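Local coordinates for Pap fimbrial major pilin protein (Escherichia coli, PDB 2UY6) that polymerizes into the thick right-handed helical rod of the P pilus, which lets the bacterium colonize the epithelium of host organs, at residues L101-Q106 and A135-S140. The protein carries 2 engineered substitutions. Numbering follows the deposited sequence.
Sequences LAIVVQ and AVVKKS. Engineered in segment 101-106: Leu101 (natural residue Thr).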
loop_
_atom_site.group_PDB
_atom_site.type_symbol
_atom_site.label_atom_id
_atom_site.label_comp_id
_atom_site.label_asym_id
_atom_site.label_seq_id
_atom_site.Cartn_x
_atom_site.Cartn_y
_atom_site.Cartn_z
ATOM N N LEU B 101 -2.652 -3.284 38.977
ATOM C CA LEU B 101 -3.252 -4.181 38.004
ATOM C C LEU B 101 -2.418 -4.319 36.729
ATOM O O LEU B 101 -1.554 -3.489 36.427
ATOM C CB LEU B 101 -4.653 -3.689 37.649
ATOM C CG LEU B 101 -5.582 -3.442 38.840
ATOM C CD1 LEU B 101 -6.917 -2.895 38.341
ATOM C CD2 LEU B 101 -5.772 -4.736 39.620
ATOM N N ALA B 102 -2.692 -5.385 35.987
ATOM C CA ALA B 102 -2.010 -5.674 34.732
ATOM C C ALA B 102 -3.048 -6.192 33.729
ATOM O O ALA B 102 -4.091 -6.723 34.126
ATOM C CB ALA B 102 -0.935 -6.721 34.960
ATOM N N ILE B 103 -2.772 -6.029 32.436
ATOM C CA ILE B 103 -3.692 -6.489 31.403
ATOM C C ILE B 103 -3.117 -7.651 30.610
ATOM O O ILE B 103 -1.956 -7.632 30.207
ATOM C CB ILE B 103 -4.060 -5.363 30.419
ATOM C CG1 ILE B 103 -4.789 -4.241 31.162
ATOM C CG2 ILE B 103 -4.951 -5.917 29.296
ATOM C CD1 ILE B 103 -5.192 -3.081 30.276
ATOM N N VAL B 104 -3.955 -8.658 30.393
ATOM C CA VAL B 104 -3.591 -9.862 29.660
ATOM C C VAL B 104 -4.467 -9.977 28.404
ATOM O O VAL B 104 -5.684 -9.786 28.467
ATOM C CB VAL B 104 -3.777 -11.099 30.574
ATOM C CG1 VAL B 104 -3.961 -12.361 29.750
ATOM C CG2 VAL B 104 -2.564 -11.235 31.485
ATOM N N VAL B 105 -3.847 -10.275 27.266
ATOM C CA VAL B 105 -4.588 -10.387 26.013
ATOM C C VAL B 105 -4.402 -11.741 25.343
ATOM O O VAL B 105 -3.272 -12.208 25.137
ATOM C CB VAL B 105 -4.192 -9.261 25.020
ATOM C CG1 VAL B 105 -5.001 -9.387 23.720
ATOM C CG2 VAL B 105 -4.444 -7.907 25.659
ATOM N N GLN B 106 -5.535 -12.353 25.009
ATOM C CA GLN B 106 -5.581 -13.664 24.377
ATOM C C GLN B 106 -6.035 -13.551 22.918
ATOM O O GLN B 106 -7.046 -12.912 22.610
ATOM C CB GLN B 106 -6.535 -14.568 25.166
ATOM C CG GLN B 106 -6.503 -16.035 24.774
ATOM C CD GLN B 106 -7.298 -16.914 25.732
ATOM O OE1 GLN B 106 -7.051 -16.916 26.945
ATOM N NE2 GLN B 106 -8.255 -17.669 25.190
ATOM N N ALA B 135 -9.361 -9.385 26.312
ATOM C CA ALA B 135 -8.460 -8.815 27.292
ATOM C C ALA B 135 -9.080 -8.858 28.674
ATOM O O ALA B 135 -10.266 -8.562 28.848
ATOM C CB ALA B 135 -8.123 -7.382 26.908
ATOM N N VAL B 136 -8.262 -9.224 29.653
ATOM C CA VAL B 136 -8.700 -9.306 31.043
ATOM C C VAL B 136 -7.771 -8.505 31.943
ATOM O O VAL B 136 -6.565 -8.423 31.703
ATOM C CB VAL B 136 -8.705 -10.767 31.559
ATOM C CG1 VAL B 136 -9.805 -11.570 30.879
ATOM C CG2 VAL B 136 -7.354 -11.404 31.287
ATOM N N VAL B 137 -8.340 -7.907 32.977
ATOM C CA VAL B 137 -7.562 -7.136 33.936
ATOM C C VAL B 137 -7.380 -7.999 35.189
ATOM O O VAL B 137 -8.311 -8.688 35.612
ATOM C CB VAL B 137 -8.293 -5.834 34.327
ATOM C CG1 VAL B 137 -7.511 -5.094 35.412
ATOM C CG2 VAL B 137 -8.465 -4.958 33.100
ATOM N N LYS B 138 -6.184 -7.985 35.769
ATOM C CA LYS B 138 -5.944 -8.761 36.978
ATOM C C LYS B 138 -4.804 -8.177 37.796
ATOM O O LYS B 138 -4.095 -7.286 37.332
ATOM C CB LYS B 138 -5.641 -10.222 36.635
ATOM C CG LYS B 138 -4.262 -10.479 36.071
ATOM C CD LYS B 138 -4.132 -11.934 35.670
ATOM C CE LYS B 138 -2.690 -12.334 35.500
ATOM N NZ LYS B 138 -1.967 -12.220 36.798
ATOM N N LYS B 139 -4.649 -8.670 39.021
ATOM C CA LYS B 139 -3.584 -8.198 39.887
ATOM C C LYS B 139 -2.278 -8.568 39.208
ATOM O O LYS B 139 -2.162 -9.636 38.612
ATOM C CB LYS B 139 -3.668 -8.863 41.264
ATOM C CG LYS B 139 -2.642 -8.327 42.256
ATOM C CD LYS B 139 -2.852 -8.875 43.662
ATOM C CE LYS B 139 -2.608 -10.370 43.725
ATOM N NZ LYS B 139 -2.809 -10.894 45.109
ATOM N N SER B 140 -1.309 -7.665 39.285
ATOM C CA SER B 140 0.000 -7.864 38.683
ATOM C C SER B 140 0.693 -9.071 39.286
ATOM O O SER B 140 0.446 -9.415 40.435
ATOM C CB SER B 140 0.863 -6.627 38.912
ATOM O OG SER B 140 2.211 -6.897 38.601
#
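Val104 and Val136 form a hydrogen-bonded pair of an antiparallel sheet, their side chains alongside each other and directed the same way. CG2 of Val136 does the touching, 3.7 Å from Val104 CB; chi1 (-69°) sets CG1 of Val136 anti to the carbonyl carbon, which places CG2 between the backbone N and the carbonyl carbon, on the side of the neighbouring strand. On the same face the Lys138 chain runs back across Val104, CE of Lys138 4.2 Å from CG2 of Val104, and a bend at chi4 brings Lys138 NZ round to Lys139 O at 3.2 Å; Glu92 gives the ammonium a salt bridge as well. The face carrying Ile103, Val105, Ala135 and Val137 is apolar: CG1 of Ile103 stands 4.2 Å from CG2 of Val137, and CG2 of Val105 lies 3.9 Å from Ala135 CB. Leu101, an engineered residue whose side chain diverges from that of its pair partner Lys139, crosses Val137 at an angle, its CD1 3.7 Å from Val137 CG1. Two reciprocal backbone pairs, Ala102 with Lys138 and Val104 with Val136, fix this register; the shortest bond, Ala102 N to Lys138 O, measures 2.7 Å, and the straightest, Val104 N to Val136 O, reaches 171° at the hydrogen. The short strand segments run at 146°, consistent with the usual twist of an antiparallel sheet. Within the immunoglobulin-like pilin fold, strand 101-106 lies between strand 93-94, where Leu93 bonds the Ile103 backbone, and 130-139, with 52-59 beyond the latter, while Val86 of strand 77-86 touches Ala102 and Ser140.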